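Local coordinates for protein PaaA (Enterobacter agglomerans, PDB 5FF5) that probably activates a carboxylate by adenylation, as ThiF and E1-like enzymes do, in the pathway that builds the bicyclic core of pantocin A, at residues Thr145-Gln150 / Gly334-Gln339; Ile172-Leu177 / Ala322-Pro327; Val258-Gly263 / Pro272-Asp277; Pro265-Val270 / Lys356-Leu361. All blocks are in the same frame, centred on the assembly; numbering follows the deposited sequence.

Contact 1 of 4, residues Thr145-Gln150 / Gly334-Gln339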
loop_
_atom_site.group_PDB
_atom_site.type_symbol
_atom_site.label_atom_id
_atom_site.label_comp_id
_atom_site.label_asym_id
_atom_site.label_seq_id
_atom_site.Cartn_x
_atom_site.Cartn_y
_atom_site.Cartn_z
ATOM N N THR A 145 9.562 -4.043 -8.027
ATOM C CA THR A 145 8.389 -4.857 -8.354
ATOM C C THR A 145 7.074 -4.244 -7.881
ATOM O O THR A 145 6.047 -4.390 -8.536
ATOM C CB THR A 145 8.494 -6.266 -7.730
ATOM O OG1 THR A 145 8.860 -6.164 -6.350
ATOM C CG2 THR A 145 9.534 -7.098 -8.441
ATOM N N TRP A 146 7.095 -3.556 -6.747
ATOM C CA TRP A 146 5.869 -2.970 -6.215
ATOM C C TRP A 146 5.457 -1.748 -6.998
ATOM O O TRP A 146 4.269 -1.513 -7.187
ATOM C CB TRP A 146 6.034 -2.624 -4.743
ATOM C CG TRP A 146 6.087 -3.823 -3.876
ATOM C CD1 TRP A 146 7.182 -4.567 -3.570
ATOM C CD2 TRP A 146 4.989 -4.431 -3.202
ATOM N NE1 TRP A 146 6.835 -5.605 -2.748
ATOM C CE2 TRP A 146 5.491 -5.543 -2.505
ATOM C CE3 TRP A 146 3.623 -4.133 -3.108
ATOM C CZ2 TRP A 146 4.687 -6.359 -1.730
ATOM C CZ3 TRP A 146 2.822 -4.950 -2.347
ATOM C CH2 TRP A 146 3.357 -6.050 -1.663
ATOM N N CYS A 147 6.434 -0.974 -7.456
ATOM C CA CYS A 147 6.125 0.202 -8.257
ATOM C C CYS A 147 5.517 -0.174 -9.605
ATOM O O CYS A 147 4.569 0.464 -10.062
ATOM C CB CYS A 147 7.360 1.062 -8.485
ATOM S SG CYS A 147 7.916 2.011 -7.065
ATOM N N ALA A 148 6.081 -1.182 -10.261
ATOM C CA ALA A 148 5.538 -1.634 -11.534
ATOM C C ALA A 148 4.082 -2.039 -11.355
ATOM O O ALA A 148 3.201 -1.652 -12.138
ATOM C CB ALA A 148 6.350 -2.795 -12.086
ATOM N N LEU A 149 3.846 -2.815 -10.302
ATOM C CA LEU A 149 2.539 -3.366 -10.047
ATOM C C LEU A 149 1.478 -2.298 -9.920
ATOM O O LEU A 149 0.524 -2.279 -10.696
ATOM C CB LEU A 149 2.548 -4.203 -8.780
ATOM C CG LEU A 149 1.181 -4.831 -8.515
ATOM C CD1 LEU A 149 0.643 -5.514 -9.774
ATOM C CD2 LEU A 149 1.244 -5.779 -7.355
ATOM N N GLN A 150 1.640 -1.415 -8.935
ATOM C CA GLN A 150 0.612 -0.420 -8.625
ATOM C C GLN A 150 0.416 0.553 -9.772
ATOM O O GLN A 150 -0.703 1.020 -10.005
ATOM C CB GLN A 150 0.958 0.333 -7.334
ATOM C CG GLN A 150 0.793 -0.501 -6.073
ATOM C CD GLN A 150 1.234 0.223 -4.821
ATOM O OE1 GLN A 150 1.232 1.449 -4.766
ATOM N NE2 GLN A 150 1.608 -0.536 -3.800
ATOM N N GLY A 334 3.700 2.784 -2.677
ATOM C CA GLY A 334 2.428 3.477 -2.590
ATOM C C GLY A 334 2.581 4.977 -2.465
ATOM O O GLY A 334 1.796 5.731 -3.024
ATOM N N ILE A 335 3.553 5.416 -1.676
ATOM C CA ILE A 335 3.904 6.824 -1.623
ATOM C C ILE A 335 4.390 7.294 -2.997
ATOM O O ILE A 335 3.983 8.342 -3.489
ATOM C CB ILE A 335 4.988 7.082 -0.587
ATOM C CG1 ILE A 335 4.573 6.505 0.756
ATOM C CG2 ILE A 335 5.289 8.558 -0.483
ATOM C CD1 ILE A 335 5.549 6.789 1.857
ATOM N N VAL A 336 5.244 6.488 -3.623
ATOM C CA VAL A 336 5.783 6.798 -4.934
ATOM C C VAL A 336 4.700 6.847 -5.986
ATOM O O VAL A 336 4.636 7.770 -6.789
ATOM C CB VAL A 336 6.811 5.752 -5.377
ATOM C CG1 VAL A 336 7.058 5.860 -6.864
ATOM C CG2 VAL A 336 8.094 5.929 -4.621
ATOM N N THR A 337 3.851 5.832 -5.993
ATOM C CA THR A 337 2.850 5.717 -7.031
ATOM C C THR A 337 1.851 6.866 -6.944
ATOM O O THR A 337 1.545 7.502 -7.963
ATOM C CB THR A 337 2.128 4.381 -6.931
ATOM O OG1 THR A 337 3.100 3.335 -6.984
ATOM C CG2 THR A 337 1.131 4.215 -8.067
ATOM N N ASP A 338 1.376 7.150 -5.729
ATOM C CA ASP A 338 0.487 8.279 -5.508
ATOM C C ASP A 338 1.135 9.582 -5.985
ATOM O O ASP A 338 0.490 10.369 -6.681
ATOM C CB ASP A 338 0.090 8.386 -4.043
ATOM C CG ASP A 338 -0.884 9.552 -3.778
ATOM O OD1 ASP A 338 -2.088 9.411 -4.123
ATOM O OD2 ASP A 338 -0.466 10.588 -3.196
ATOM N N GLN A 339 2.399 9.814 -5.620
ATOM C CA GLN A 339 3.107 11.033 -6.043
ATOM C C GLN A 339 3.356 11.074 -7.543
ATOM O O GLN A 339 3.300 12.141 -8.156
ATOM C CB GLN A 339 4.448 11.190 -5.328
ATOM C CG GLN A 339 4.338 11.481 -3.840
ATOM C CD GLN A 339 3.551 12.742 -3.538
ATOM O OE1 GLN A 339 3.993 13.856 -3.846
ATOM N NE2 GLN A 339 2.388 12.576 -2.896
#
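Cys147 and Thr337 mark the nearest approach of two helix backbones, their CA atoms 6.5 Å apart, where the axes of the short segments 145-150 and 334-339 pass at 9.3 Å with a crossing angle of -41°. Gln150 spans most of this gap. Its chain runs out extended beyond CG, which stands anti to the carbonyl carbon (chi1 -72°), and this carries the amide toward the other helix. The oxygen leads: Gln150 OE1 rests 3.2 Å from Gly334 CA, over the backbone of the other helix. Lower on the same side chain, Gln150 CB is 3.7 Å from Thr337 OG1 and 4.0 Å from Thr337 CG2, so both branches of the threonine lie against its base. The hydroxyl is held by its own helix, bonded to Ala333 O. Beside this, Cys147 SG meets the CG1 branch of Val336 at 3.9 Å, an apolar touch deeper toward strand 258-263. Trp146 and Gln150 also pack on Trp146 of the second subunit. Strand 134-138 leads through a glycine-rich segment (Gly139, Gly141 and, in the first turn of the helix, Gly144) into helix 142-153, an arrangement consistent with the nucleotide-binding strand-turn-helix of a Rossmann-like ThiF fold.

Contact 2 of 4, residues Ile172-Leu177 / Ala322-Pro327. With SO4 (sulfate ion), chain C.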
loop_
_atom_site.group_PDB
_atom_site.type_symbol
_atom_site.label_atom_id
_atom_site.label_comp_id
_atom_site.label_asym_id
_atom_site.label_seq_id
_atom_site.Cartn_x
_atom_site.Cartn_y
_atom_site.Cartn_z
ATOM N N ILE A 172 10.834 -14.325 -3.567
ATOM C CA ILE A 172 9.404 -14.511 -3.420
ATOM C C ILE A 172 8.806 -13.853 -2.170
ATOM O O ILE A 172 7.633 -13.477 -2.186
ATOM C CB ILE A 172 9.071 -15.996 -3.436
ATOM C CG1 ILE A 172 9.555 -16.563 -4.749
ATOM C CG2 ILE A 172 7.588 -16.208 -3.468
ATOM C CD1 ILE A 172 9.057 -15.745 -5.917
ATOM N N ASN A 173 9.567 -13.712 -1.086
ATOM C CA ASN A 173 8.984 -13.073 0.097
ATOM C C ASN A 173 8.701 -11.565 -0.064
ATOM O O ASN A 173 7.849 -11.025 0.628
ATOM C CB ASN A 173 9.855 -13.321 1.340
ATOM C CG ASN A 173 11.103 -12.463 1.369
ATOM O OD1 ASN A 173 11.671 -12.133 0.329
ATOM N ND2 ASN A 173 11.539 -12.093 2.569
ATOM N N ARG A 174 9.401 -10.876 -0.957
ATOM C CA ARG A 174 9.257 -9.417 -1.029
ATOM C C ARG A 174 9.019 -8.847 -2.432
ATOM O O ARG A 174 8.442 -7.768 -2.573
ATOM C CB ARG A 174 10.491 -8.731 -0.423
ATOM C CG ARG A 174 11.803 -9.288 -0.899
ATOM C CD ARG A 174 12.961 -8.423 -0.468
ATOM N NE ARG A 174 14.214 -8.849 -1.097
ATOM C CZ ARG A 174 14.680 -10.095 -1.074
ATOM N NH1 ARG A 174 14.011 -11.042 -0.433
ATOM N NH2 ARG A 174 15.825 -10.393 -1.678
ATOM N N GLN A 175 9.496 -9.535 -3.464
ATOM C CA GLN A 175 9.328 -9.042 -4.820
ATOM C C GLN A 175 8.025 -9.602 -5.389
ATOM O O GLN A 175 7.987 -10.756 -5.823
ATOM C CB GLN A 175 10.540 -9.447 -5.656
ATOM C CG GLN A 175 11.877 -9.311 -4.886
ATOM C CD GLN A 175 13.105 -9.314 -5.786
ATOM O OE1 GLN A 175 12.992 -9.352 -7.011
ATOM N NE2 GLN A 175 14.285 -9.267 -5.177
ATOM N N VAL A 176 6.982 -8.767 -5.421
ATOM C CA VAL A 176 5.572 -9.188 -5.606
ATOM C C VAL A 176 5.127 -9.632 -7.002
ATOM O O VAL A 176 4.090 -10.288 -7.134
ATOM C CB VAL A 176 4.604 -8.053 -5.172
ATOM C CG1 VAL A 176 4.673 -6.859 -6.133
ATOM C CG2 VAL A 176 3.178 -8.573 -5.060
ATOM N N LEU A 177 5.884 -9.257 -8.037
ATOM C CA LEU A 177 5.554 -9.609 -9.423
ATOM C C LEU A 177 5.952 -11.044 -9.752
ATOM O O LEU A 177 5.640 -11.546 -10.839
ATOM C CB LEU A 177 6.252 -8.659 -10.392
ATOM C CG LEU A 177 5.668 -7.271 -10.533
ATOM C CD1 LEU A 177 6.375 -6.511 -11.616
ATOM C CD2 LEU A 177 4.209 -7.419 -10.886
ATOM N N ALA A 322 20.959 -8.876 1.222
ATOM C CA ALA A 322 20.089 -7.751 1.550
ATOM C C ALA A 322 18.980 -8.232 2.504
ATOM O O ALA A 322 18.309 -9.224 2.216
ATOM C CB ALA A 322 19.495 -7.158 0.289
ATOM N N TRP A 323 18.825 -7.559 3.647
ATOM C CA TRP A 323 17.787 -7.896 4.638
ATOM C C TRP A 323 16.454 -7.135 4.405
ATOM O O TRP A 323 16.364 -5.943 4.659
ATOM C CB TRP A 323 18.324 -7.619 6.042
ATOM C CG TRP A 323 18.840 -6.224 6.210
ATOM C CD1 TRP A 323 19.969 -5.696 5.670
ATOM C CD2 TRP A 323 18.242 -5.186 6.987
ATOM N NE1 TRP A 323 20.110 -4.383 6.050
ATOM C CE2 TRP A 323 19.062 -4.048 6.867
ATOM C CE3 TRP A 323 17.086 -5.104 7.762
ATOM C CZ2 TRP A 323 18.762 -2.846 7.492
ATOM C CZ3 TRP A 323 16.800 -3.915 8.382
ATOM C CH2 TRP A 323 17.630 -2.800 8.244
ATOM N N GLN A 324 15.422 -7.829 3.944
ATOM C CA GLN A 324 14.197 -7.169 3.519
ATOM C C GLN A 324 12.955 -8.012 3.747
ATOM O O GLN A 324 13.029 -9.244 3.777
ATOM C CB GLN A 324 14.278 -6.803 2.040
ATOM C CG GLN A 324 15.115 -5.583 1.737
ATOM C CD GLN A 324 14.401 -4.272 2.057
ATOM O OE1 GLN A 324 13.249 -4.257 2.520
ATOM N NE2 GLN A 324 15.092 -3.155 1.812
ATOM N N SER A 325 11.815 -7.336 3.889
ATOM C CA SER A 325 10.500 -7.975 3.943
ATOM C C SER A 325 9.516 -7.083 3.199
ATOM O O SER A 325 9.823 -5.935 2.891
ATOM C CB SER A 325 10.051 -8.186 5.377
ATOM O OG SER A 325 9.854 -6.934 6.003
ATOM N N ALA A 326 8.348 -7.615 2.870
ATOM C CA ALA A 326 7.432 -6.907 1.967
ATOM C C ALA A 326 6.884 -5.543 2.473
ATOM O O ALA A 326 6.808 -4.582 1.695
ATOM C CB ALA A 326 6.271 -7.839 1.588
ATOM N N PRO A 327 6.498 -5.457 3.765
ATOM C CA PRO A 327 5.819 -4.272 4.323
ATOM C C PRO A 327 6.489 -2.936 4.019
ATOM O O PRO A 327 5.817 -1.944 3.767
ATOM C CB PRO A 327 5.833 -4.541 5.830
ATOM C CG PRO A 327 5.794 -6.020 5.925
ATOM C CD PRO A 327 6.604 -6.536 4.764
HETATM S S SO4 C . 15.630 -6.026 -2.798
HETATM O O1 SO4 C . 15.130 -5.683 -1.460
HETATM O O2 SO4 C . 14.824 -7.103 -3.355
HETATM O O3 SO4 C . 17.013 -6.520 -2.759
HETATM O O4 SO4 C . 15.515 -4.847 -3.664
#
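Arg174 and Gln324 carry this contact, and their side chains run across each other at about a right angle where loop 172-177 meets the residues leading into helix 326-345. The apolar part is the extended Arg174 chain, which lays its CD against Gln324 CB at 3.3 Å, while Arg174 CB faces the peptide between Ser325 and Ala326. Ala326 CB in turn sits 3.7 Å from Asn173 O. Hydrogen bonding between the segments is slight. Asn173 ND2 reaches Gln324 O over 3.4 Å in a weak bond, bent to 137°, and the same amide's other end, Asn173 OD1, takes a weak bond from Arg174 NH1, which may help, with a second weak bond to Ser170 O, to steady the guanidinium. The ionic part is a sulfate, probably from the crystallisation liquor, at the guanidinium edge, close to its plane. Arg174 NE donates to sulfate O2 at 2.9 Å, Gln175 NE2 comes equally near that oxygen, and Gln324 CG lies 3.2 Å from sulfate O1. Gly142 N is also bonded to this ion. Arg174 NH2 makes a salt bridge to a second sulfate, and Arg108 of the second subunit comes close to this same nitrogen. Arg174, the Gln175 amide and the backbone N of Gly142 thus gather at an anion, consistent with a site for nucleotide phosphate as in other E1-like enzymes.

Contact 3 of 4, residues Val258-Gly263 / Pro272-Asp277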
loop_
_atom_site.group_PDB
_atom_site.type_symbol
_atom_site.label_atom_id
_atom_site.label_comp_id
_atom_site.label_asym_id
_atom_site.label_seq_id
_atom_site.Cartn_x
_atom_site.Cartn_y
_atom_site.Cartn_z
ATOM N N VAL A 258 11.872 12.493 -12.734
ATOM C CA VAL A 258 12.580 11.412 -12.095
ATOM C C VAL A 258 12.236 11.432 -10.600
ATOM O O VAL A 258 12.300 12.479 -9.952
ATOM C CB VAL A 258 14.117 11.559 -12.308
ATOM C CG1 VAL A 258 14.893 10.474 -11.597
ATOM C CG2 VAL A 258 14.455 11.592 -13.778
ATOM N N ILE A 259 11.873 10.283 -10.045
ATOM C CA ILE A 259 11.621 10.219 -8.616
ATOM C C ILE A 259 12.602 9.255 -7.991
ATOM O O ILE A 259 12.819 8.172 -8.516
ATOM C CB ILE A 259 10.178 9.777 -8.288
ATOM C CG1 ILE A 259 9.889 9.987 -6.792
ATOM C CG2 ILE A 259 9.966 8.322 -8.667
ATOM C CD1 ILE A 259 8.497 9.638 -6.362
ATOM N N GLU A 260 13.189 9.654 -6.867
ATOM C CA GLU A 260 14.152 8.817 -6.165
ATOM C C GLU A 260 13.456 8.174 -4.998
ATOM O O GLU A 260 12.334 8.532 -4.646
ATOM C CB GLU A 260 15.334 9.624 -5.640
ATOM C CG GLU A 260 15.956 10.571 -6.623
ATOM C CD GLU A 260 17.196 11.223 -6.051
ATOM O OE1 GLU A 260 17.211 11.506 -4.830
ATOM O OE2 GLU A 260 18.152 11.458 -6.813
ATOM N N LEU A 261 14.148 7.254 -4.354
ATOM C CA LEU A 261 13.565 6.575 -3.224
ATOM C C LEU A 261 14.599 5.657 -2.630
ATOM O O LEU A 261 15.625 5.382 -3.251
ATOM C CB LEU A 261 12.317 5.808 -3.654
ATOM C CG LEU A 261 12.556 4.646 -4.602
ATOM C CD1 LEU A 261 12.411 3.346 -3.862
ATOM C CD2 LEU A 261 11.601 4.729 -5.742
ATOM N N GLY A 262 14.352 5.213 -1.408
ATOM C CA GLY A 262 15.257 4.277 -0.795
ATOM C C GLY A 262 15.128 4.249 0.703
ATOM O O GLY A 262 14.671 5.210 1.314
ATOM N N GLY A 263 15.559 3.142 1.292
ATOM C CA GLY A 263 15.492 2.956 2.721
ATOM C C GLY A 263 15.552 1.480 3.026
ATOM O O GLY A 263 15.948 0.667 2.198
ATOM N N PRO A 272 13.458 13.141 -3.619
ATOM C CA PRO A 272 12.553 14.102 -4.257
ATOM C C PRO A 272 12.133 13.746 -5.673
ATOM O O PRO A 272 12.764 12.903 -6.304
ATOM C CB PRO A 272 13.381 15.386 -4.270
ATOM C CG PRO A 272 14.778 14.912 -4.370
ATOM C CD PRO A 272 14.845 13.635 -3.581
ATOM N N ILE A 273 11.065 14.384 -6.148
ATOM C CA ILE A 273 10.718 14.342 -7.561
ATOM C C ILE A 273 11.394 15.501 -8.263
ATOM O O ILE A 273 11.326 16.631 -7.783
ATOM C CB ILE A 273 9.220 14.475 -7.804
ATOM C CG1 ILE A 273 8.454 13.348 -7.117
ATOM C CG2 ILE A 273 8.931 14.527 -9.306
ATOM C CD1 ILE A 273 6.962 13.623 -7.017
ATOM N N TYR A 274 11.998 15.232 -9.421
ATOM C CA TYR A 274 12.593 16.281 -10.244
ATOM C C TYR A 274 11.741 16.509 -11.490
ATOM O O TYR A 274 11.596 15.632 -12.328
ATOM C CB TYR A 274 14.012 15.916 -10.653
ATOM C CG TYR A 274 14.994 15.695 -9.526
ATOM C CD1 TYR A 274 15.790 16.728 -9.053
ATOM C CD2 TYR A 274 15.144 14.447 -8.961
ATOM C CE1 TYR A 274 16.695 16.528 -8.039
ATOM C CE2 TYR A 274 16.059 14.226 -7.954
ATOM C CZ TYR A 274 16.833 15.271 -7.489
ATOM O OH TYR A 274 17.743 15.032 -6.471
ATOM N N LEU A 275 11.133 17.673 -11.601
ATOM C CA LEU A 275 10.247 17.900 -12.722
ATOM C C LEU A 275 11.002 18.045 -14.026
ATOM O O LEU A 275 10.493 17.668 -15.082
ATOM C CB LEU A 275 9.386 19.123 -12.452
ATOM C CG LEU A 275 8.099 18.855 -11.673
ATOM C CD1 LEU A 275 8.101 17.497 -10.973
ATOM C CD2 LEU A 275 7.852 20.002 -10.701
ATOM N N ASN A 276 12.211 18.596 -13.944
ATOM C CA ASN A 276 13.060 18.796 -15.116
ATOM C C ASN A 276 12.335 19.606 -16.172
ATOM O O ASN A 276 12.397 19.294 -17.364
ATOM C CB ASN A 276 13.486 17.445 -15.692
ATOM C CG ASN A 276 14.474 16.748 -14.825
ATOM O OD1 ASN A 276 15.142 17.376 -14.019
ATOM N ND2 ASN A 276 14.496 15.432 -14.893
ATOM N N ASP A 277 11.652 20.652 -15.718
ATOM C CA ASP A 277 10.935 21.565 -16.606
ATOM C C ASP A 277 11.714 22.874 -16.862
ATOM O O ASP A 277 11.266 23.736 -17.624
ATOM C CB ASP A 277 9.563 21.878 -16.017
ATOM C CG ASP A 277 9.619 22.158 -14.512
ATOM O OD1 ASP A 277 10.620 22.731 -14.019
ATOM O OD2 ASP A 277 8.653 21.811 -13.809
#
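Ile259 and Ile273 face one another across the antiparallel hairpin of strands 258-263 and 267-274, part of the mixed sheet of the ThiF-family domain. They form a non-hydrogen-bonded pair, and their CG1 atoms meet at 3.7 Å. The two chains reach this point by different torsions: Ile259 CG1 lies anti to its own backbone nitrogen (chi1 -169°), Ile273 CG1 anti to its carbonyl carbon. Both side chains project on the face covered by helix 326-345. The neighbouring hydrogen-bonded pair, Val258 and Tyr274, sends its side chains to the reverse face; Tyr274 N bonds Val258 O at 2.8 Å and Val258 N returns a bond to Tyr274 O. The Tyr274 ring presents its edge to this strand: Val258 O lies near CD2, and Glu260 CG sits in the ring plane, with CE2 the nearest ring atom. The Glu260 carboxylate then turns steeply, its plane 71° from that of the ring, with OE2 3.6 Å from Tyr274 OH. Its other oxygen, Glu260 OE1, approaches Pro272 CD at 3.4 Å; a cis peptide bond precedes this proline. His248 of helix 243-254 meets the Tyr274 ring edge-to-face. Beyond the strand the backbone of Asn276 takes left-handed helical angles, and its ND2 lies 4.0 Å from Val258 CG2 while hydrogen-bonded to Ile256 O.

Contact 4 of 4, residues Pro265-Val270 / Lys356-Leu361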
loop_
_atom_site.group_PDB
_atom_site.type_symbol
_atom_site.label_atom_id
_atom_site.label_comp_id
_atom_site.label_asym_id
_atom_site.label_seq_id
_atom_site.Cartn_x
_atom_site.Cartn_y
_atom_site.Cartn_z
ATOM N N PRO A 265 13.836 -1.796 5.973
ATOM C CA PRO A 265 12.845 -2.178 6.977
ATOM C C PRO A 265 12.800 -1.264 8.199
ATOM O O PRO A 265 11.832 -1.380 8.942
ATOM C CB PRO A 265 13.292 -3.586 7.359
ATOM C CG PRO A 265 13.791 -4.137 6.038
ATOM C CD PRO A 265 14.439 -2.968 5.318
ATOM N N LEU A 266 13.815 -0.429 8.436
ATOM C CA LEU A 266 13.843 0.464 9.607
ATOM C C LEU A 266 13.349 1.908 9.350
ATOM O O LEU A 266 12.558 2.443 10.129
ATOM C CB LEU A 266 15.257 0.486 10.192
ATOM C CG LEU A 266 15.733 -0.820 10.862
ATOM C CD1 LEU A 266 17.131 -0.663 11.420
ATOM C CD2 LEU A 266 14.791 -1.278 11.980
ATOM N N GLU A 267 13.782 2.527 8.256
ATOM C CA GLU A 267 13.255 3.841 7.862
ATOM C C GLU A 267 13.229 3.960 6.342
ATOM O O GLU A 267 14.114 3.457 5.657
ATOM C CB GLU A 267 14.092 5.004 8.404
ATOM C CG GLU A 267 15.398 5.147 7.652
ATOM C CD GLU A 267 16.009 6.523 7.765
ATOM O OE1 GLU A 267 15.457 7.353 8.518
ATOM O OE2 GLU A 267 17.019 6.779 7.063
ATOM N N ILE A 268 12.222 4.642 5.819
ATOM C CA ILE A 268 12.031 4.730 4.389
ATOM C C ILE A 268 12.156 6.172 3.989
ATOM O O ILE A 268 11.850 7.060 4.791
ATOM C CB ILE A 268 10.642 4.236 3.966
ATOM C CG1 ILE A 268 9.583 5.087 4.663
ATOM C CG2 ILE A 268 10.429 2.781 4.330
ATOM C CD1 ILE A 268 8.183 4.801 4.192
ATOM N N SER A 269 12.562 6.415 2.746
ATOM C CA SER A 269 12.578 7.773 2.231
ATOM C C SER A 269 12.007 7.714 0.812
ATOM O O SER A 269 12.155 6.709 0.129
ATOM C CB SER A 269 13.988 8.370 2.265
ATOM O OG SER A 269 14.791 7.879 1.206
ATOM N N VAL A 270 11.272 8.743 0.405
ATOM C CA VAL A 270 10.759 8.786 -0.956
ATOM C C VAL A 270 10.837 10.168 -1.606
ATOM O O VAL A 270 10.385 11.166 -1.040
ATOM C CB VAL A 270 9.321 8.250 -1.041
ATOM C CG1 VAL A 270 8.750 8.480 -2.430
ATOM C CG2 VAL A 270 9.302 6.777 -0.713
ATOM N N LYS A 356 12.301 15.417 0.408
ATOM C CA LYS A 356 12.516 14.005 0.707
ATOM C C LYS A 356 11.866 13.661 2.031
ATOM O O LYS A 356 12.228 14.230 3.057
ATOM C CB LYS A 356 14.016 13.700 0.750
ATOM C CG LYS A 356 14.384 12.238 0.889
ATOM C CD LYS A 356 15.890 12.057 0.899
ATOM C CE LYS A 356 16.291 10.640 1.330
ATOM N NZ LYS A 356 17.752 10.530 1.674
ATOM N N PHE A 357 10.950 12.695 2.024
ATOM C CA PHE A 357 10.155 12.360 3.213
ATOM C C PHE A 357 10.726 11.112 3.865
ATOM O O PHE A 357 10.926 10.100 3.201
ATOM C CB PHE A 357 8.684 12.180 2.821
ATOM C CG PHE A 357 7.799 11.751 3.944
ATOM C CD1 PHE A 357 7.508 12.623 4.994
ATOM C CD2 PHE A 357 7.228 10.487 3.950
ATOM C CE1 PHE A 357 6.674 12.232 6.048
ATOM C CE2 PHE A 357 6.390 10.082 4.998
ATOM C CZ PHE A 357 6.113 10.960 6.051
ATOM N N ILE A 358 11.051 11.216 5.149
ATOM C CA ILE A 358 11.712 10.137 5.880
ATOM C C ILE A 358 10.887 9.655 7.048
ATOM O O ILE A 358 10.537 10.429 7.927
ATOM C CB ILE A 358 13.091 10.583 6.404
ATOM C CG1 ILE A 358 13.931 11.155 5.257
ATOM C CG2 ILE A 358 13.815 9.424 7.052
ATOM C CD1 ILE A 358 15.193 11.797 5.706
ATOM N N LEU A 359 10.608 8.360 7.085
ATOM C CA LEU A 359 9.733 7.823 8.107
ATOM C C LEU A 359 10.319 6.582 8.755
ATOM O O LEU A 359 10.550 5.582 8.084
ATOM C CB LEU A 359 8.359 7.502 7.504
ATOM C CG LEU A 359 7.468 6.649 8.407
ATOM C CD1 LEU A 359 7.006 7.460 9.602
ATOM C CD2 LEU A 359 6.285 6.065 7.641
ATOM N N SER A 360 10.541 6.651 10.065
ATOM C CA SER A 360 10.959 5.491 10.840
ATOM C C SER A 360 9.802 4.518 10.901
ATOM O O SER A 360 8.670 4.922 11.121
ATOM C CB SER A 360 11.387 5.889 12.251
ATOM O OG SER A 360 11.567 4.744 13.069
ATOM N N LEU A 361 10.068 3.241 10.679
ATOM C CA LEU A 361 9.023 2.243 10.824
ATOM C C LEU A 361 9.064 1.649 12.209
ATOM O O LEU A 361 8.385 0.670 12.501
ATOM C CB LEU A 361 9.143 1.170 9.749
ATOM C CG LEU A 361 8.855 1.886 8.432
ATOM C CD1 LEU A 361 8.768 0.927 7.260
ATOM C CD2 LEU A 361 7.551 2.655 8.595
#
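The Glu267 carboxylate meets Ile358 obliquely, the CG2 methyl standing well off the carboxylate plane and nearest to OE1. The other flat group, the Phe357 ring, lies on the reverse face of the sheet, where Phe357 is paired with Val270, and meets Phe364 of the second subunit with the planes about 40° apart. Between these faces the backbones of strands 267-270 and 356-360 run antiparallel at 4.6 Å between axes. Ile268 and Leu359 form a hydrogen-bonded pair: Ile268 N reaches Leu359 O at 3.0 Å and Leu359 N reaches Ile268 O at 2.9 Å. The run extends past the strand end, where Leu361 N bonds Leu266 O at 2.7 Å. At the other end Val270 N bonds Phe357 O, with a weak, long return from Phe357 N to Val270 O. The Ile268 and Leu359 side chains run alongside each other; Ile268 CG1, placed between backbone N and carbonyl carbon (chi1 59°), comes to 3.9 Å from Leu359 CB. Ile268 CG2 instead touches Leu361 CD1 at 3.8 Å, the two chains at about a right angle. The methylene end of extended Lys356 passes Ser269, whose OG is bonded to Gly262 O. Lys356 NZ is 6.6 Å from Glu267 OE2, so their opposite charges can interact only at a distance. The chemistry thus divides by face: aliphatic and aromatic groups toward helix 326-345 and the second subunit, and on the other side a face of mixed polarity that carries Glu267, Ser269, Ile358 and Ser360.

In the fold
Helix 326-345 ties the set together: it enters contact 2 at its first turn and contact 1 further along, and Val336 packs on Leu261 of contact 3 and on Val270 of contact 4. Contacts 3 and 4 share strand 267-274, their centres 15 Å apart, and Ile259 CD1 of the one lies 4.1 Å from Val270 CG1 of the other. Contacts 1 and 2, 14 Å apart, meet where Trp146 NE1 lies 2.7 Å from Arg174 O, so the helix of the glycine-rich segment is tied to the sulfate-binding loop. Contact 2 holds the sulfate; contact 4 meets contact 2 at Gln324, Pro265 CD lying 3.3 Å from Gln324 OE1. Contacts 1, 2 and 4 also touch the second subunit.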